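Local coordinates for IroE-like serine hydrolase (Shewanella oneidensis, PDB 3GFF), which probably hydrolyses ester bonds as a serine hydrolase of the esterase D family, built on an alpha/beta-hydrolase fold, at residues Y28-L32 with S128-L133; M152-R156 with Y179-L183; K193-L197 with E289-H293; F198-A202 with N220-A224; D265-D269 with Y301-L305. All coordinates share one frame; numbering follows the deposited sequence.

From the N terminus, contact 1 closes the first large loop, packing the end of helix 114-132 against strand 24-31 near one border of the main sheet. Contact 2 follows in series and joins helices 146-156 and 178-189. The next strand, 195-201, serves two contacts: its start meets the end of helix 277-291 in contact 3, and its later part meets helix 215-230 in contact 4, so contact 4 nests within the span of contact 3. Contacts 2 and 4 share packing through Met152, Met199 and Phe223. Contact 5 ties the loop after helix 250-263 to helix 299-311; it crosses contact 3 along the chain and meets it through the Arg290-Asp265 salt bridge.

Contact 1. Residues Y28-L32 with S128-L133; sequences YVIAL and SIESQL
Tyr28 meets Ile129 with one corner of its ring: CE2 lies 3.6 Å from Ile129 CD1, and the methyl approaches the ring obliquely. With chi1 at 67°, the tyrosine CG sits between the backbone N and the carbonyl carbon, and the ring reaches out from the strand toward the helix. Its hydroxyl comes near two polar groups without hydrogen bonding to either, OH standing 4.0 Å from Ser128 OG and 4.1 Å from Gln132 OE1. Val29 points to the other side of the sheet, where it packs on Phe55 of helix 51-65.

Ile30 comes back to the near side and meets Ile129 of the helix and Leu133, just beyond its end, tip to tip. Its CD1 is 4.1 Å from Ile129 CD1, while its CG2 branch is 4.0 Å from Leu133 CD1. Ala31 again looks the other way, also onto Phe55. Leu32, just past the strand, closes the row. Its CD2 is pressed to 3.4 Å from Leu133 CD2, tighter than usual van der Waals contact, with the two leucines slanting past one another.

No hydrogen bond links 28-32 to 128-133; apolar packing joins them. Alternate residues of strand 24-31 thus face helix 114-132 and the residue after it on one side and helix 51-65 on the other, the layering characteristic of the three-layer alpha/beta/alpha sandwich of the alpha/beta-hydrolase fold.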
# COMPACT_ATOMS: atom_id res chain seq x y z
N TYR A 28 3.19 -8.99 -21.39
CA TYR A 28 2.28 -8.53 -20.37
C TYR A 28 2.00 -9.63 -19.35
O TYR A 28 2.24 -10.81 -19.61
CB TYR A 28 1.00 -7.98 -21.00
CG TYR A 28 0.11 -8.97 -21.70
CD1 TYR A 28 0.30 -9.26 -23.04
CD2 TYR A 28 -0.94 -9.58 -21.03
CE1 TYR A 28 -0.54 -10.13 -23.69
CE2 TYR A 28 -1.78 -10.44 -21.68
CZ TYR A 28 -1.59 -10.71 -23.01
OH TYR A 28 -2.39 -11.60 -23.67
N VAL A 29 1.48 -9.22 -18.20
CA VAL A 29 1.14 -10.12 -17.11
C VAL A 29 -0.33 -9.95 -16.71
O VAL A 29 -0.87 -8.86 -16.76
CB VAL A 29 2.04 -9.87 -15.86
CG1 VAL A 29 3.43 -10.46 -16.04
CG2 VAL A 29 2.11 -8.37 -15.53
N ILE A 30 -0.98 -11.05 -16.36
CA ILE A 30 -2.40 -11.08 -15.94
C ILE A 30 -2.52 -11.67 -14.53
O ILE A 30 -1.93 -12.68 -14.26
CB ILE A 30 -3.22 -12.05 -16.84
CG1 ILE A 30 -3.24 -11.61 -18.30
CG2 ILE A 30 -4.65 -12.19 -16.34
CD1 ILE A 30 -4.05 -12.57 -19.18
N ALA A 31 -3.28 -11.02 -13.64
CA ALA A 31 -3.60 -11.55 -12.31
C ALA A 31 -5.11 -11.71 -12.35
O ALA A 31 -5.83 -10.75 -12.69
CB ALA A 31 -3.19 -10.58 -11.19
N LEU A 32 -5.59 -12.93 -12.08
CA LEU A 32 -7.01 -13.22 -12.08
C LEU A 32 -7.52 -13.05 -10.63
O LEU A 32 -6.82 -13.34 -9.69
CB LEU A 32 -7.28 -14.65 -12.60
CG LEU A 32 -6.98 -14.92 -14.09
CD1 LEU A 32 -7.19 -16.38 -14.38
CD2 LEU A 32 -7.86 -14.06 -15.03
N SER A 128 -7.78 -9.40 -27.24
CA SER A 128 -7.14 -10.69 -26.92
C SER A 128 -7.48 -11.15 -25.48
O SER A 128 -7.81 -12.31 -25.26
CB SER A 128 -5.63 -10.59 -27.11
OG SER A 128 -5.01 -11.79 -26.75
N ILE A 129 -7.38 -10.21 -24.55
CA ILE A 129 -7.73 -10.39 -23.14
C ILE A 129 -9.20 -10.73 -23.05
O ILE A 129 -9.60 -11.67 -22.39
CB ILE A 129 -7.52 -9.06 -22.35
CG1 ILE A 129 -6.04 -8.62 -22.33
CG2 ILE A 129 -8.09 -9.15 -20.91
CD1 ILE A 129 -5.19 -9.36 -21.43
N GLU A 130 -10.02 -9.98 -23.76
CA GLU A 130 -11.47 -10.18 -23.68
C GLU A 130 -11.95 -11.48 -24.31
O GLU A 130 -13.01 -11.96 -23.94
CB GLU A 130 -12.20 -8.99 -24.26
CG GLU A 130 -11.95 -7.72 -23.51
CD GLU A 130 -12.69 -6.53 -24.06
OE1 GLU A 130 -13.62 -6.72 -24.84
OE2 GLU A 130 -12.34 -5.37 -23.71
N SER A 131 -11.20 -12.02 -25.27
CA SER A 131 -11.55 -13.29 -25.89
C SER A 131 -11.11 -14.45 -25.01
O SER A 131 -11.65 -15.52 -25.15
CB SER A 131 -10.95 -13.44 -27.29
OG SER A 131 -9.57 -13.79 -27.26
N GLN A 132 -10.14 -14.22 -24.12
CA GLN A 132 -9.62 -15.23 -23.21
C GLN A 132 -10.29 -15.20 -21.82
O GLN A 132 -10.47 -16.25 -21.18
CB GLN A 132 -8.10 -15.06 -23.03
CG GLN A 132 -7.33 -15.33 -24.32
CD GLN A 132 -5.85 -14.97 -24.27
OE1 GLN A 132 -5.34 -14.38 -23.30
NE2 GLN A 132 -5.12 -15.35 -25.35
N LEU A 133 -10.63 -14.01 -21.34
CA LEU A 133 -11.23 -13.90 -20.02
C LEU A 133 -12.65 -13.30 -20.03
O LEU A 133 -13.08 -12.64 -20.98
CB LEU A 133 -10.32 -13.05 -19.13
CG LEU A 133 -8.82 -13.39 -19.03
CD1 LEU A 133 -8.10 -12.21 -18.35
CD2 LEU A 133 -8.52 -14.69 -18.31

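Contact 2. Residues M152-R156 with Y179-L183; sequences MEALR and YLTLL
Arg156 and Leu183 mark the closest backbone approach of two helices, with their CA atoms 6.3 Å apart. The short axes of 152-156 and 179-183 come within 11.0 Å and run in broadly the same direction at 42°, and long side chains bridge them.

Leu183 fills the apolar side. Its CD1 is 3.8 Å from CG of Met152 (modelled as selenomethionine), the two chains set nearly perpendicular, and its CD2 packs on Arg156 CB. Phe223 of helix 215-230 touches both Met152 and Leu183 and extends this apolar layer.

The polar side centres on Glu153. Tyr179, with CG anti to its backbone N (chi1 179°), carries its ring across to Glu153, and OH donates a hydrogen bond of 2.7 Å to Glu153 OE1 through the anti lone pair. Arg156 grips the same carboxylate side-on, in a salt bridge within helix 146-156: NE lies 2.9 Å from Glu153 OE1 and NH2 3.2 Å from Glu153 OE2, both oxygens close to the guanidinium plane but the donors tilted out of the carboxylate plane. The remaining nitrogen, NH1, turns to a water that donates to Leu182 O.

Glu153 OE1 thus receives two donors, and the buried carboxylate is paired at both oxygens. This probably favours its ionised form, while the side-on grip and the water probably hold the guanidinium's rotation where it spans the two helices.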
# COMPACT_ATOMS: atom_id res chain seq x y z
N MSE A 152 -3.96 10.66 -20.02
CA MSE A 152 -4.44 11.97 -20.51
C MSE A 152 -4.81 11.94 -21.98
O MSE A 152 -5.83 12.49 -22.36
CB MSE A 152 -3.40 13.08 -20.28
CG MSE A 152 -3.12 13.43 -18.81
SE MSE A 152 -4.76 13.69 -17.74
CE MSE A 152 -4.06 14.34 -16.11
N GLU A 153 -3.97 11.30 -22.79
CA GLU A 153 -4.19 11.21 -24.24
C GLU A 153 -5.40 10.31 -24.59
O GLU A 153 -6.20 10.62 -25.47
CB GLU A 153 -2.89 10.75 -24.90
CG GLU A 153 -2.88 10.80 -26.41
CD GLU A 153 -3.01 12.21 -26.97
OE1 GLU A 153 -3.07 13.21 -26.20
OE2 GLU A 153 -3.06 12.31 -28.19
N ALA A 154 -5.58 9.23 -23.85
CA ALA A 154 -6.73 8.35 -24.01
C ALA A 154 -7.99 9.19 -23.78
O ALA A 154 -8.90 9.18 -24.60
CB ALA A 154 -6.65 7.16 -23.02
N LEU A 155 -8.01 9.95 -22.68
CA LEU A 155 -9.11 10.86 -22.39
C LEU A 155 -9.17 11.91 -23.50
O LEU A 155 -10.19 12.05 -24.16
CB LEU A 155 -8.98 11.49 -20.99
CG LEU A 155 -10.13 12.34 -20.37
CD1 LEU A 155 -11.36 11.51 -19.99
CD2 LEU A 155 -9.64 13.12 -19.09
N ARG A 156 -8.05 12.57 -23.78
CA ARG A 156 -8.03 13.62 -24.79
C ARG A 156 -8.59 13.21 -26.16
O ARG A 156 -9.28 14.02 -26.82
CB ARG A 156 -6.61 14.20 -25.01
CG ARG A 156 -6.65 15.56 -25.74
CD ARG A 156 -5.25 16.04 -26.19
NE ARG A 156 -4.80 15.26 -27.33
CZ ARG A 156 -5.08 15.52 -28.61
NH1 ARG A 156 -5.77 16.60 -28.96
NH2 ARG A 156 -4.61 14.72 -29.56
N TYR A 179 1.91 20.41 -25.30
CA TYR A 179 0.97 19.32 -25.06
C TYR A 179 -0.12 19.72 -24.07
O TYR A 179 -1.30 19.47 -24.28
CB TYR A 179 1.64 17.98 -24.66
CG TYR A 179 0.60 16.91 -24.41
CD1 TYR A 179 -0.24 16.50 -25.43
CD2 TYR A 179 0.39 16.38 -23.12
CE1 TYR A 179 -1.21 15.60 -25.22
CE2 TYR A 179 -0.59 15.45 -22.90
CZ TYR A 179 -1.40 15.07 -23.95
OH TYR A 179 -2.39 14.15 -23.77
N LEU A 180 0.29 20.37 -23.00
CA LEU A 180 -0.63 20.79 -21.97
C LEU A 180 -1.76 21.67 -22.55
O LEU A 180 -2.88 21.54 -22.12
CB LEU A 180 0.16 21.54 -20.89
CG LEU A 180 -0.61 22.13 -19.72
CD1 LEU A 180 -1.35 21.02 -18.95
CD2 LEU A 180 0.36 22.90 -18.82
N THR A 181 -1.45 22.55 -23.51
CA THR A 181 -2.45 23.39 -24.15
C THR A 181 -3.46 22.53 -24.88
O THR A 181 -4.65 22.83 -24.85
CB THR A 181 -1.83 24.39 -25.17
OG1 THR A 181 -0.96 25.29 -24.49
CG2 THR A 181 -2.89 25.18 -25.87
N LEU A 182 -2.98 21.48 -25.56
CA LEU A 182 -3.89 20.54 -26.26
C LEU A 182 -4.86 19.90 -25.28
O LEU A 182 -6.04 19.74 -25.59
CB LEU A 182 -3.11 19.45 -26.98
CG LEU A 182 -2.59 19.79 -28.37
CD1 LEU A 182 -2.20 21.25 -28.50
CD2 LEU A 182 -1.48 18.83 -28.74
N LEU A 183 -4.36 19.56 -24.09
CA LEU A 183 -5.22 18.99 -23.04
C LEU A 183 -6.27 19.97 -22.54
O LEU A 183 -7.44 19.61 -22.38
CB LEU A 183 -4.42 18.51 -21.84
CG LEU A 183 -3.95 17.09 -21.71
CD1 LEU A 183 -3.40 16.95 -20.30
CD2 LEU A 183 -5.10 16.13 -21.93
O HOH W 1 -7.13 18.82 -27.65

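Contact 3. Residues K193-L197 with E289-H293; sequences KQKQL and ERFGH
Gln194 and Gly292 face each other at the closest point of the two backbones, Gln194 CB lying 3.6 Å from Gly292 CA. In the glutamine, chi1 of -61° sets CG beside the backbone N, and the bend at chi2 (-48°) turns the amide to the helix end. There NE2 donates to Glu289 O at 2.9 Å; the bond is bent, and the donor is tilted out of the carbonyl plane. With an alanine at Gln194 the amide is gone, and Glu289 O would probably lose this side-chain donor while the helix end loses the cover of CG.

Gln196 is extended beyond CG instead, and its amide stands steeply to the Phe291 ring, the planes 79° apart. OE1 is poised 3.3 Å above that ring, over its centre. The other end of the amide, NE2, is 3.4 Å from Arg290 CD and donates a hydrogen bond to a water that also accepts from Arg290 NH1. The arginine's stronger partner lies elsewhere: NH1 forms a salt bridge with Asp265.

A further water joins the backbones, donating to Lys195 O and, at 3.0 Å, to Arg290 O. Gly292 has positive phi, and a side chain there would collide with Gln194 CB. A glycine that leaves helical geometry in this way, with an amide and a water serving the last carbonyls, is typical of a helix C-terminus, here set against the start of a central sheet strand.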
# COMPACT_ATOMS: atom_id res chain seq x y z
N LYS A 193 -18.02 11.63 -22.48
CA LYS A 193 -19.04 10.61 -22.53
C LYS A 193 -18.99 9.69 -21.29
O LYS A 193 -18.61 8.52 -21.36
CB LYS A 193 -18.99 9.87 -23.87
CG LYS A 193 -19.42 10.77 -25.06
CD LYS A 193 -19.77 9.94 -26.25
CE LYS A 193 -20.35 10.72 -27.41
NZ LYS A 193 -19.37 11.55 -28.07
N GLN A 194 -19.42 10.27 -20.17
CA GLN A 194 -19.47 9.61 -18.85
C GLN A 194 -18.12 9.00 -18.50
O GLN A 194 -17.95 7.77 -18.39
CB GLN A 194 -20.59 8.57 -18.77
CG GLN A 194 -21.98 9.12 -18.97
CD GLN A 194 -22.29 10.36 -18.13
OE1 GLN A 194 -22.45 11.45 -18.68
NE2 GLN A 194 -22.36 10.20 -16.82
N LYS A 195 -17.15 9.89 -18.36
CA LYS A 195 -15.80 9.52 -18.05
C LYS A 195 -15.49 9.86 -16.61
O LYS A 195 -16.25 10.59 -15.95
CB LYS A 195 -14.84 10.21 -19.01
CG LYS A 195 -15.14 9.94 -20.49
CD LYS A 195 -14.84 8.50 -20.85
CE LYS A 195 -15.11 8.21 -22.29
NZ LYS A 195 -14.65 6.85 -22.66
N GLN A 196 -14.41 9.26 -16.12
CA GLN A 196 -13.86 9.47 -14.77
C GLN A 196 -12.35 9.62 -14.82
O GLN A 196 -11.68 8.91 -15.54
CB GLN A 196 -14.27 8.34 -13.82
CG GLN A 196 -15.76 8.47 -13.34
CD GLN A 196 -16.23 7.28 -12.50
OE1 GLN A 196 -16.70 6.29 -13.04
NE2 GLN A 196 -16.17 7.40 -11.20
N LEU A 197 -11.85 10.59 -14.07
CA LEU A 197 -10.43 10.89 -13.96
C LEU A 197 -10.10 11.16 -12.49
O LEU A 197 -10.81 11.90 -11.80
CB LEU A 197 -10.05 12.14 -14.78
CG LEU A 197 -8.60 12.63 -14.56
CD1 LEU A 197 -7.55 11.65 -15.12
CD2 LEU A 197 -8.43 14.00 -15.16
N GLU A 289 -25.01 4.90 -14.71
CA GLU A 289 -25.08 6.16 -15.39
C GLU A 289 -23.72 6.88 -15.31
O GLU A 289 -23.32 7.55 -16.26
CB GLU A 289 -26.27 6.98 -14.85
CG GLU A 289 -27.62 6.23 -15.09
CD GLU A 289 -28.91 7.02 -14.78
OE1 GLU A 289 -28.92 7.86 -13.83
OE2 GLU A 289 -29.95 6.75 -15.48
N ARG A 290 -23.00 6.68 -14.19
CA ARG A 290 -21.69 7.32 -13.96
C ARG A 290 -20.62 6.71 -14.88
O ARG A 290 -19.84 7.44 -15.52
CB ARG A 290 -21.28 7.16 -12.48
CG ARG A 290 -19.99 7.91 -12.04
CD ARG A 290 -19.54 7.55 -10.65
NE ARG A 290 -20.54 7.89 -9.65
CZ ARG A 290 -20.54 7.51 -8.36
NH1 ARG A 290 -19.57 6.76 -7.84
NH2 ARG A 290 -21.54 7.90 -7.57
N PHE A 291 -20.60 5.38 -14.99
CA PHE A 291 -19.65 4.70 -15.87
C PHE A 291 -20.08 4.69 -17.36
O PHE A 291 -19.33 4.27 -18.22
CB PHE A 291 -19.37 3.26 -15.38
CG PHE A 291 -18.47 3.18 -14.15
CD1 PHE A 291 -18.97 3.39 -12.88
CD2 PHE A 291 -17.12 2.84 -14.28
CE1 PHE A 291 -18.16 3.30 -11.77
CE2 PHE A 291 -16.28 2.77 -13.18
CZ PHE A 291 -16.80 2.98 -11.91
N GLY A 292 -21.27 5.19 -17.66
CA GLY A 292 -21.76 5.17 -19.05
C GLY A 292 -21.91 3.75 -19.60
O GLY A 292 -22.02 3.55 -20.79
N HIS A 293 -21.93 2.76 -18.71
CA HIS A 293 -22.09 1.35 -19.06
C HIS A 293 -22.76 0.63 -17.90
O HIS A 293 -22.61 1.05 -16.76
CB HIS A 293 -20.73 0.68 -19.32
CG HIS A 293 -19.97 1.23 -20.49
ND1 HIS A 293 -20.43 1.13 -21.79
CD2 HIS A 293 -18.76 1.84 -20.56
CE1 HIS A 293 -19.53 1.67 -22.60
NE2 HIS A 293 -18.51 2.10 -21.88
O HOH W 2 -18.44 5.76 -20.42
O HOH W 3 -18.78 10.22 -15.26
O HOH W 4 -16.85 5.84 -9.25

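Contact 4. Residues F198-A202 with N220-A224; sequences FMAIA and NLAFA
Met199 and Ile201 pack onto helix 215-230 inside a beta-alpha-beta crossover, in which strand 195-201 leads through that helix to its parallel neighbour, strand 235-241. The short strand and helix axes run nearly antiparallel, at 150°, and approach to 9.5 Å.

Met199 (selenomethionine) extends toward the helix and bends at its last torsion (chi3 60°), which brings its methyl CE to Asn220, 3.5 Å from both Asn220 O and Asn220 OD1. Its SE lies 4.0 Å from Phe223 CD2 in an oblique Met-aromatic contact, the two side chains roughly perpendicular. Asn220 directs ND2 elsewhere, to Thr170 O and His216 O.

The contact sits near what is probably the active site of an alpha/beta-hydrolase: Ile201 touches residues of a putative Ser145-His247-Asp169 triad, and Ala202 N is hydrogen-bonded to Asp169 OD1.

Both branches of Ile201 are used. CG2, anti to the backbone N, lies 3.7 Å from Asn220 CB, the two side chains running alongside in opposite senses, and 3.9 Å from Leu221 CD2. The other branch ends in CD1, 3.8 Å from Ala224 CB and close to the Asn220 carbonyl oxygen. Replacing Ile201 by an alanine would probably open a gap between strand and helix, leaving Leu221 CD2 and Ala224 CB without their packing partner.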
# COMPACT_ATOMS: atom_id res chain seq x y z
N PHE A 198 -9.05 10.51 -12.01
CA PHE A 198 -8.50 10.76 -10.67
C PHE A 198 -7.08 11.18 -10.89
O PHE A 198 -6.35 10.49 -11.62
CB PHE A 198 -8.56 9.51 -9.78
CG PHE A 198 -7.78 9.64 -8.48
CD1 PHE A 198 -8.37 10.18 -7.35
CD2 PHE A 198 -6.47 9.18 -8.39
CE1 PHE A 198 -7.68 10.30 -6.16
CE2 PHE A 198 -5.77 9.28 -7.22
CZ PHE A 198 -6.37 9.85 -6.09
N MSE A 199 -6.67 12.30 -10.31
CA MSE A 199 -5.27 12.72 -10.34
C MSE A 199 -4.62 12.65 -8.96
O MSE A 199 -5.17 13.18 -7.97
CB MSE A 199 -5.12 14.16 -10.87
CG MSE A 199 -5.44 14.33 -12.32
SE MSE A 199 -5.42 16.17 -12.87
CE MSE A 199 -3.55 16.61 -12.42
N ALA A 200 -3.44 12.03 -8.88
CA ALA A 200 -2.64 12.04 -7.64
C ALA A 200 -1.58 13.06 -7.96
O ALA A 200 -1.04 13.06 -9.08
CB ALA A 200 -1.98 10.66 -7.35
N ILE A 201 -1.29 13.94 -7.01
CA ILE A 201 -0.31 14.99 -7.21
C ILE A 201 0.67 14.97 -6.04
O ILE A 201 0.27 15.25 -4.90
CB ILE A 201 -0.97 16.41 -7.32
CG1 ILE A 201 -2.05 16.41 -8.39
CG2 ILE A 201 0.12 17.48 -7.62
CD1 ILE A 201 -2.92 17.71 -8.48
N ALA A 202 1.93 14.62 -6.32
CA ALA A 202 2.96 14.53 -5.29
C ALA A 202 3.71 15.87 -5.10
O ALA A 202 3.35 16.86 -5.71
CB ALA A 202 3.95 13.38 -5.62
N ASN A 220 0.78 20.23 -12.55
CA ASN A 220 -0.28 19.35 -12.06
C ASN A 220 -1.39 20.05 -11.26
O ASN A 220 -2.57 19.80 -11.51
CB ASN A 220 0.27 18.17 -11.23
CG ASN A 220 0.69 16.99 -12.11
OD1 ASN A 220 -0.11 16.10 -12.36
ND2 ASN A 220 1.92 17.00 -12.59
N LEU A 221 -0.99 20.87 -10.29
CA LEU A 221 -1.92 21.58 -9.42
C LEU A 221 -2.82 22.58 -10.18
O LEU A 221 -3.99 22.75 -9.82
CB LEU A 221 -1.15 22.35 -8.34
CG LEU A 221 -0.42 21.57 -7.25
CD1 LEU A 221 0.49 22.55 -6.45
CD2 LEU A 221 -1.40 20.87 -6.32
N ALA A 222 -2.24 23.26 -11.17
CA ALA A 222 -2.95 24.22 -11.97
C ALA A 222 -3.94 23.57 -12.93
O ALA A 222 -5.00 24.15 -13.23
CB ALA A 222 -1.95 25.12 -12.77
N PHE A 223 -3.60 22.37 -13.41
CA PHE A 223 -4.48 21.66 -14.36
C PHE A 223 -5.69 21.10 -13.60
O PHE A 223 -6.82 21.16 -14.11
CB PHE A 223 -3.69 20.59 -15.15
CG PHE A 223 -4.50 19.89 -16.19
CD1 PHE A 223 -4.94 20.57 -17.32
CD2 PHE A 223 -4.79 18.55 -16.07
CE1 PHE A 223 -5.71 19.93 -18.28
CE2 PHE A 223 -5.56 17.91 -17.03
CZ PHE A 223 -6.00 18.61 -18.14
N ALA A 224 -5.43 20.58 -12.40
CA ALA A 224 -6.47 20.08 -11.49
C ALA A 224 -7.43 21.22 -11.12
O ALA A 224 -8.65 21.06 -11.19
CB ALA A 224 -5.83 19.47 -10.18

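Contact 5. Residues D265-D269 with Y301-L305; sequences DFAID and YLEQL
Chi1 of -177° points the Tyr301 ring away from its own amide nitrogen and out toward the loop at Ile268. There, chi1 of -67° sets Ile268 CG1 beside its own backbone N, and the branch turns to the same ring that the amide meets. The two groups come together through Ile268 N, which donates to Tyr301 OH at 2.8 Å. The bond is almost straight at 176°, and the nitrogen lies at the edge of the ring, in its plane, so the phenol meets the amide end-on while one face packs against Leu305. Ala267 CA, one residue earlier, is 3.5 Å from the same Tyr301 OH.

The contact lies toward the periphery of the chain, in its C-terminal helical part: a loop between helices 250-263 and 277-291 is pinned to helix 299-311. Tyr301, Leu302 and Leu305, spaced i, i+1 and i+4, present one face of that helix. Helix 277-291 holds the loop from another direction, with Gln283 NE2 bonded to the carbonyls of Asp265 and Ala267, and Tyr284 OH to Phe266 O.

Ile268 spreads its carbons over the helix face. CG1 is 4.0 Å from Tyr301 CE2, and CD1 continues to 4.2 Å from Leu302 CD2. The CG2 branch goes to Leu305, 3.8 Å from its CD1. That leucine methyl also lies over one face of the Tyr301 ring, 4.3 Å above its plane and offset toward the rim, beside the isoleucine, whose CB it also touches.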
# COMPACT_ATOMS: atom_id res chain seq x y z
N ASP A 265 -18.72 3.85 -3.91
CA ASP A 265 -20.17 3.70 -3.83
C ASP A 265 -20.73 2.32 -4.20
O ASP A 265 -21.94 2.16 -4.27
CB ASP A 265 -20.82 4.78 -4.69
CG ASP A 265 -20.47 6.15 -4.23
OD1 ASP A 265 -20.37 6.39 -3.01
OD2 ASP A 265 -20.30 7.03 -5.10
N PHE A 266 -19.84 1.34 -4.42
CA PHE A 266 -20.23 -0.04 -4.82
C PHE A 266 -20.58 -0.91 -3.65
O PHE A 266 -21.20 -1.97 -3.82
CB PHE A 266 -19.09 -0.74 -5.58
CG PHE A 266 -18.89 -0.25 -6.98
CD1 PHE A 266 -18.57 1.07 -7.25
CD2 PHE A 266 -18.93 -1.14 -8.05
CE1 PHE A 266 -18.35 1.50 -8.53
CE2 PHE A 266 -18.69 -0.72 -9.33
CZ PHE A 266 -18.39 0.61 -9.58
N ALA A 267 -20.11 -0.50 -2.47
CA ALA A 267 -20.37 -1.19 -1.20
C ALA A 267 -21.86 -1.17 -0.81
O ALA A 267 -22.55 -0.16 -0.95
CB ALA A 267 -19.51 -0.56 -0.06
N ILE A 268 -22.35 -2.30 -0.33
CA ILE A 268 -23.73 -2.47 0.11
C ILE A 268 -23.68 -2.72 1.62
O ILE A 268 -23.10 -3.71 2.07
CB ILE A 268 -24.39 -3.69 -0.61
CG1 ILE A 268 -24.54 -3.42 -2.11
CG2 ILE A 268 -25.75 -4.02 -0.03
CD1 ILE A 268 -24.96 -4.68 -2.92
N ASP A 269 -24.24 -1.79 2.39
CA ASP A 269 -24.28 -1.90 3.85
C ASP A 269 -25.61 -2.51 4.24
O ASP A 269 -26.65 -1.82 4.24
CB ASP A 269 -24.12 -0.51 4.44
CG ASP A 269 -23.86 -0.52 5.93
OD1 ASP A 269 -24.08 -1.54 6.62
OD2 ASP A 269 -23.41 0.53 6.40
N TYR A 301 -19.70 -11.14 -4.20
CA TYR A 301 -20.01 -10.18 -3.15
C TYR A 301 -21.39 -10.43 -2.59
O TYR A 301 -21.56 -10.51 -1.38
CB TYR A 301 -19.86 -8.75 -3.70
CG TYR A 301 -20.07 -7.63 -2.70
CD1 TYR A 301 -19.36 -7.59 -1.50
CD2 TYR A 301 -20.94 -6.56 -2.98
CE1 TYR A 301 -19.53 -6.56 -0.59
CE2 TYR A 301 -21.12 -5.52 -2.07
CZ TYR A 301 -20.41 -5.53 -0.88
OH TYR A 301 -20.58 -4.50 0.02
N LEU A 302 -22.37 -10.58 -3.46
CA LEU A 302 -23.73 -10.87 -3.04
C LEU A 302 -23.77 -12.16 -2.24
O LEU A 302 -24.38 -12.20 -1.17
CB LEU A 302 -24.68 -11.01 -4.22
CG LEU A 302 -25.05 -9.75 -4.99
CD1 LEU A 302 -26.12 -10.16 -5.98
CD2 LEU A 302 -25.56 -8.67 -4.04
N GLU A 303 -23.12 -13.19 -2.76
CA GLU A 303 -23.05 -14.50 -2.10
C GLU A 303 -22.38 -14.37 -0.71
O GLU A 303 -22.76 -15.07 0.22
CB GLU A 303 -22.32 -15.51 -2.98
N GLN A 304 -21.38 -13.49 -0.59
CA GLN A 304 -20.74 -13.23 0.70
C GLN A 304 -21.76 -12.63 1.65
O GLN A 304 -21.89 -13.09 2.79
CB GLN A 304 -19.57 -12.24 0.57
CG GLN A 304 -18.37 -12.72 -0.27
CD GLN A 304 -17.32 -11.62 -0.43
OE1 GLN A 304 -17.39 -10.58 0.22
NE2 GLN A 304 -16.34 -11.86 -1.31
N LEU A 305 -22.49 -11.62 1.19
CA LEU A 305 -23.52 -10.96 2.00
C LEU A 305 -24.67 -11.90 2.46
O LEU A 305 -25.10 -11.83 3.61
CB LEU A 305 -24.12 -9.74 1.28
CG LEU A 305 -23.27 -8.52 0.94
CD1 LEU A 305 -24.15 -7.48 0.27
CD2 LEU A 305 -22.57 -7.92 2.18